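Local coordinates for protein putative immunoglobulin A1 protease (Bacteroides ovatus, PDB 3N6Z) that is of unproven function, possibly an immunoglobulin A1 protease, and folds as a long solenoid of stacked parallel beta strands, at residues T151-N163 against L190-K202. Residues are numbered along the deposited sequence; the frame is centred on the assembly and turned at random. Where two conformers were deposited one is given.
Sequences TGYLGLKDKGNGN and LANSYDGQESYIK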
loop_
_atom_site.group_PDB
_atom_site.type_symbol
_atom_site.label_atom_id
_atom_site.label_comp_id
_atom_site.label_asym_id
_atom_site.label_seq_id
_atom_site.Cartn_x
_atom_site.Cartn_y
_atom_site.Cartn_z
ATOM N N THR A 151 -0.209 1.261 -5.314
ATOM C CA THR A 151 0.185 0.404 -6.426
ATOM C C THR A 151 -0.578 -0.894 -6.425
ATOM O O THR A 151 -1.092 -1.331 -5.381
ATOM C CB THR A 151 1.716 0.172 -6.416
ATOM O OG1 THR A 151 2.154 -0.323 -7.676
ATOM C CG2 THR A 151 2.111 -0.783 -5.272
ATOM N N GLY A 152 -0.618 -1.524 -7.584
ATOM C CA GLY A 152 -1.136 -2.894 -7.714
ATOM C C GLY A 152 -0.101 -3.865 -7.202
ATOM O O GLY A 152 -0.330 -4.475 -6.162
ATOM N N TYR A 153 1.029 -3.977 -7.892
ATOM C CA TYR A 153 2.202 -4.708 -7.418
ATOM C C TYR A 153 3.227 -3.745 -6.880
ATOM O O TYR A 153 3.534 -2.724 -7.514
ATOM C CB TYR A 153 2.858 -5.525 -8.545
ATOM C CG TYR A 153 2.309 -6.898 -8.692
ATOM C CD1 TYR A 153 1.044 -7.119 -9.189
ATOM C CD2 TYR A 153 3.055 -7.982 -8.247
ATOM C CE1 TYR A 153 0.534 -8.435 -9.278
ATOM C CE2 TYR A 153 2.586 -9.258 -8.334
ATOM C CZ TYR A 153 1.344 -9.497 -8.828
ATOM O OH TYR A 153 0.905 -10.811 -8.855
ATOM N N LEU A 154 3.803 -4.110 -5.729
ATOM C CA LEU A 154 4.994 -3.473 -5.197
ATOM C C LEU A 154 6.158 -4.435 -5.436
ATOM O O LEU A 154 6.293 -5.458 -4.766
ATOM C CB LEU A 154 4.868 -3.147 -3.725
ATOM C CG LEU A 154 6.089 -2.438 -3.110
ATOM C CD1 LEU A 154 6.447 -1.185 -3.900
ATOM C CD2 LEU A 154 5.832 -2.133 -1.628
ATOM N N GLY A 155 6.985 -4.082 -6.407
ATOM C CA GLY A 155 7.985 -4.975 -6.934
ATOM C C GLY A 155 7.396 -6.032 -7.858
ATOM O O GLY A 155 6.190 -6.254 -7.895
ATOM N N LEU A 156 8.289 -6.687 -8.593
ATOM C CA LEU A 156 7.936 -7.851 -9.401
ATOM C C LEU A 156 8.609 -9.076 -8.813
ATOM O O LEU A 156 9.638 -8.987 -8.151
ATOM C CB LEU A 156 8.381 -7.647 -10.846
ATOM C CG LEU A 156 7.590 -6.591 -11.620
ATOM C CD1 LEU A 156 8.267 -6.270 -12.946
ATOM C CD2 LEU A 156 6.148 -7.062 -11.785
ATOM N N LYS A 157 8.010 -10.233 -9.035
ATOM C CA LYS A 157 8.463 -11.465 -8.371
ATOM C C LYS A 157 9.638 -12.105 -9.128
ATOM O O LYS A 157 9.550 -12.329 -10.346
ATOM C CB LYS A 157 7.327 -12.469 -8.313
ATOM C CG LYS A 157 7.639 -13.700 -7.478
ATOM C CD LYS A 157 6.510 -14.717 -7.558
ATOM C CE LYS A 157 6.539 -15.471 -8.867
ATOM N NZ LYS A 157 5.467 -16.514 -8.969
ATOM N N ASP A 158 10.707 -12.425 -8.400
ATOM C CA ASP A 158 11.764 -13.339 -8.909
ATOM C C ASP A 158 12.321 -12.902 -10.273
ATOM O O ASP A 158 12.397 -13.710 -11.209
ATOM C CB ASP A 158 11.210 -14.775 -9.014
ATOM C CG ASP A 158 10.894 -15.404 -7.671
ATOM O OD1 ASP A 158 11.585 -15.077 -6.716
ATOM O OD2 ASP A 158 9.983 -16.266 -7.625
ATOM N N LYS A 159 12.693 -11.641 -10.366
ATOM C CA LYS A 159 13.390 -11.143 -11.520
ATOM C C LYS A 159 14.899 -11.291 -11.290
ATOM O O LYS A 159 15.377 -11.545 -10.180
ATOM C CB LYS A 159 12.956 -9.713 -11.843
ATOM C CG LYS A 159 11.435 -9.558 -12.046
ATOM C CD LYS A 159 10.884 -10.526 -13.121
ATOM C CE LYS A 159 9.457 -10.247 -13.500
ATOM N NZ LYS A 159 9.037 -11.118 -14.661
ATOM N N GLY A 160 15.646 -11.140 -12.369
ATOM C CA GLY A 160 17.095 -11.275 -12.308
ATOM C C GLY A 160 17.784 -9.985 -11.930
ATOM O O GLY A 160 18.972 -9.968 -11.711
ATOM N N ASN A 161 17.027 -8.894 -11.881
ATOM C CA ASN A 161 17.566 -7.563 -11.741
ATOM C C ASN A 161 16.868 -6.909 -10.547
ATOM O O ASN A 161 15.655 -6.656 -10.585
ATOM C CB ASN A 161 17.262 -6.819 -13.033
ATOM C CG ASN A 161 17.542 -5.348 -12.973
ATOM O OD1 ASN A 161 18.132 -4.794 -12.013
ATOM N ND2 ASN A 161 17.130 -4.672 -14.066
ATOM N N GLY A 162 17.641 -6.602 -9.516
ATOM C CA GLY A 162 17.132 -6.022 -8.277
ATOM C C GLY A 162 16.453 -4.685 -8.445
ATOM O O GLY A 162 15.692 -4.245 -7.565
ATOM N N ASN A 163 16.679 -4.027 -9.591
ATOM C CA ASN A 163 15.964 -2.791 -9.894
ATOM C C ASN A 163 14.469 -3.001 -10.106
ATOM O O ASN A 163 13.718 -2.025 -10.152
ATOM C CB ASN A 163 16.579 -2.103 -11.104
ATOM C CG ASN A 163 17.970 -1.557 -10.837
ATOM O OD1 ASN A 163 18.379 -1.332 -9.682
ATOM N ND2 ASN A 163 18.691 -1.290 -11.925
ATOM N N LEU A 190 2.510 -7.466 -2.621
ATOM C CA LEU A 190 3.907 -7.216 -2.300
ATOM C C LEU A 190 4.699 -8.393 -2.877
ATOM O O LEU A 190 4.380 -9.566 -2.602
ATOM C CB LEU A 190 4.098 -7.154 -0.772
ATOM C CG LEU A 190 5.515 -7.043 -0.216
ATOM C CD1 LEU A 190 6.261 -5.790 -0.764
ATOM C CD2 LEU A 190 5.471 -7.018 1.339
ATOM N N ALA A 191 5.722 -8.080 -3.657
ATOM C CA ALA A 191 6.637 -9.072 -4.206
ATOM C C ALA A 191 7.833 -9.275 -3.269
ATOM O O ALA A 191 7.680 -9.182 -2.037
ATOM C CB ALA A 191 7.031 -8.714 -5.664
ATOM N N ASN A 192 9.007 -9.623 -3.803
ATOM C CA ASN A 192 10.059 -10.214 -2.991
ATOM C C ASN A 192 11.415 -9.556 -3.170
ATOM O O ASN A 192 11.522 -8.412 -3.679
ATOM C CB ASN A 192 10.049 -11.748 -3.142
ATOM C CG ASN A 192 10.578 -12.233 -4.482
ATOM O OD1 ASN A 192 10.258 -11.646 -5.547
ATOM N ND2 ASN A 192 11.377 -13.295 -4.448
ATOM N N SER A 193 12.464 -10.251 -2.751
ATOM C CA SER A 193 13.797 -9.678 -2.630
ATOM C C SER A 193 14.763 -10.572 -3.365
ATOM O O SER A 193 14.685 -11.785 -3.231
ATOM C CB SER A 193 14.175 -9.574 -1.149
ATOM O OG SER A 193 13.204 -8.772 -0.478
ATOM N N TYR A 194 15.665 -9.957 -4.117
ATOM C CA TYR A 194 16.635 -10.678 -4.952
ATOM C C TYR A 194 17.665 -9.677 -5.464
ATOM O O TYR A 194 17.457 -8.474 -5.431
ATOM C CB TYR A 194 15.935 -11.385 -6.136
ATOM C CG TYR A 194 14.896 -10.522 -6.820
ATOM C CD1 TYR A 194 15.257 -9.626 -7.793
ATOM C CD2 TYR A 194 13.558 -10.607 -6.476
ATOM C CE1 TYR A 194 14.330 -8.812 -8.410
ATOM C CE2 TYR A 194 12.609 -9.784 -7.076
ATOM C CZ TYR A 194 13.006 -8.884 -8.064
ATOM O OH TYR A 194 12.061 -8.069 -8.664
ATOM N N ASP A 195 18.814 -10.199 -5.896
ATOM C CA ASP A 195 19.870 -9.420 -6.530
ATOM C C ASP A 195 20.269 -8.184 -5.717
ATOM O O ASP A 195 20.459 -7.101 -6.265
ATOM C CB ASP A 195 19.477 -9.066 -7.960
ATOM C CG ASP A 195 20.600 -8.445 -8.759
ATOM O OD1 ASP A 195 21.754 -8.938 -8.678
ATOM O OD2 ASP A 195 20.341 -7.453 -9.476
ATOM N N GLY A 196 20.409 -8.359 -4.395
ATOM C CA GLY A 196 20.902 -7.305 -3.533
ATOM C C GLY A 196 19.921 -6.219 -3.126
ATOM O O GLY A 196 20.323 -5.254 -2.463
ATOM N N GLN A 197 18.658 -6.359 -3.530
ATOM C CA GLN A 197 17.616 -5.388 -3.188
ATOM C C GLN A 197 16.416 -6.098 -2.594
ATOM O O GLN A 197 16.249 -7.324 -2.724
ATOM C CB GLN A 197 17.233 -4.575 -4.425
ATOM C CG GLN A 197 18.385 -3.717 -4.958
ATOM C CD GLN A 197 17.943 -2.733 -6.011
ATOM O OE1 GLN A 197 17.036 -1.937 -5.762
ATOM N NE2 GLN A 197 18.588 -2.761 -7.188
ATOM N N GLU A 198 15.574 -5.323 -1.906
ATOM C CA GLU A 198 14.452 -5.895 -1.184
ATOM C C GLU A 198 13.170 -5.163 -1.498
ATOM O O GLU A 198 13.201 -3.956 -1.749
ATOM C CB GLU A 198 14.689 -5.734 0.294
ATOM C CG GLU A 198 15.965 -6.369 0.817
ATOM C CD GLU A 198 16.114 -6.145 2.316
ATOM O OE1 GLU A 198 16.696 -5.110 2.707
ATOM O OE2 GLU A 198 15.585 -6.947 3.092
ATOM N N SER A 199 12.055 -5.887 -1.512
ATOM C CA SER A 199 10.730 -5.268 -1.559
ATOM C C SER A 199 10.141 -5.215 -0.157
ATOM O O SER A 199 10.140 -6.231 0.568
ATOM C CB SER A 199 9.774 -5.988 -2.500
ATOM O OG SER A 199 10.222 -5.963 -3.851
ATOM N N TYR A 200 9.636 -4.043 0.234
ATOM C CA TYR A 200 9.083 -3.867 1.556
ATOM C C TYR A 200 8.206 -2.635 1.663
ATOM O O TYR A 200 8.273 -1.711 0.826
ATOM C CB TYR A 200 10.179 -3.842 2.630
ATOM C CG TYR A 200 11.253 -2.797 2.502
ATOM C CD1 TYR A 200 11.054 -1.503 2.970
ATOM C CD2 TYR A 200 12.525 -3.136 2.021
ATOM C CE1 TYR A 200 12.068 -0.573 2.936
ATOM C CE2 TYR A 200 13.565 -2.211 1.992
ATOM C CZ TYR A 200 13.327 -0.930 2.450
ATOM O OH TYR A 200 14.341 0.006 2.424
ATOM N N ILE A 201 7.381 -2.659 2.696
ATOM C CA ILE A 201 6.561 -1.526 3.120
ATOM C C ILE A 201 6.962 -1.207 4.548
ATOM O O ILE A 201 6.919 -2.079 5.413
ATOM C CB ILE A 201 5.047 -1.811 3.019
ATOM C CG1 ILE A 201 4.690 -2.331 1.622
ATOM C CG2 ILE A 201 4.213 -0.574 3.382
ATOM C CD1 ILE A 201 3.262 -2.874 1.443
ATOM N N LYS A 202 7.363 0.039 4.808
ATOM C CA LYS A 202 7.912 0.428 6.102
ATOM C C LYS A 202 7.418 1.805 6.526
ATOM O O LYS A 202 7.448 2.736 5.713
ATOM C CB LYS A 202 9.442 0.439 6.024
ATOM C CG LYS A 202 10.154 0.868 7.324
ATOM C CD LYS A 202 11.666 0.849 7.207
ATOM C CE LYS A 202 12.300 1.216 8.540
ATOM N NZ LYS A 202 11.924 0.241 9.620
#
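Tyr194 slots its ring into the bend formed by residues 156-161. Its OH donates to Leu156 O at 2.6 Å, reaching that oxygen from above the carbonyl plane. The backbone of Lys159 crosses one ring face, its N 3.6 Å above the plane and offset toward the rim, while its side chain runs alongside. Asn161 O and Leu156 O sit at the ring edge. Tyr194 CG sits between its own backbone N and carbonyl carbon (chi1 44°), which turns the ring toward this bend. With an alanine in place of Tyr194, Leu156 O would probably lose its hydroxyl donor and a gap would open inside the bend.

Asn192 grips Asp158 twice. Its OD1 takes the backbone N of Asp158 on a lone pair, in the carbonyl plane, at 3.0 Å. Its ND2 meets Asp158 OD1 at 2.9 Å from above the carboxylate, the two flat groups standing nearly perpendicular (86°). ND2 also donates to Val230 O. Further along, Asp195 OD2 uses its anti lone pair to accept from Gly162 N at 2.8 Å. Gln197 NE2 gives an in-plane N-H to Asn163 OD1, with the amides turned 69° apart. Asn161 OD1 accepts from Asn163 N in an Asx turn.

At the inner end, Leu154 and Leu190 lie side by side, and CD2 of Leu154 presses on Ile201 CG1 at a tight 3.5 Å. Ala191 N donates to Leu154 O at 2.9 Å, continuing the parallel pairing of strands 153-154 and 189-190. The loops that follow these paired strands thus pack against each other, as between successive turns of a beta-solenoid.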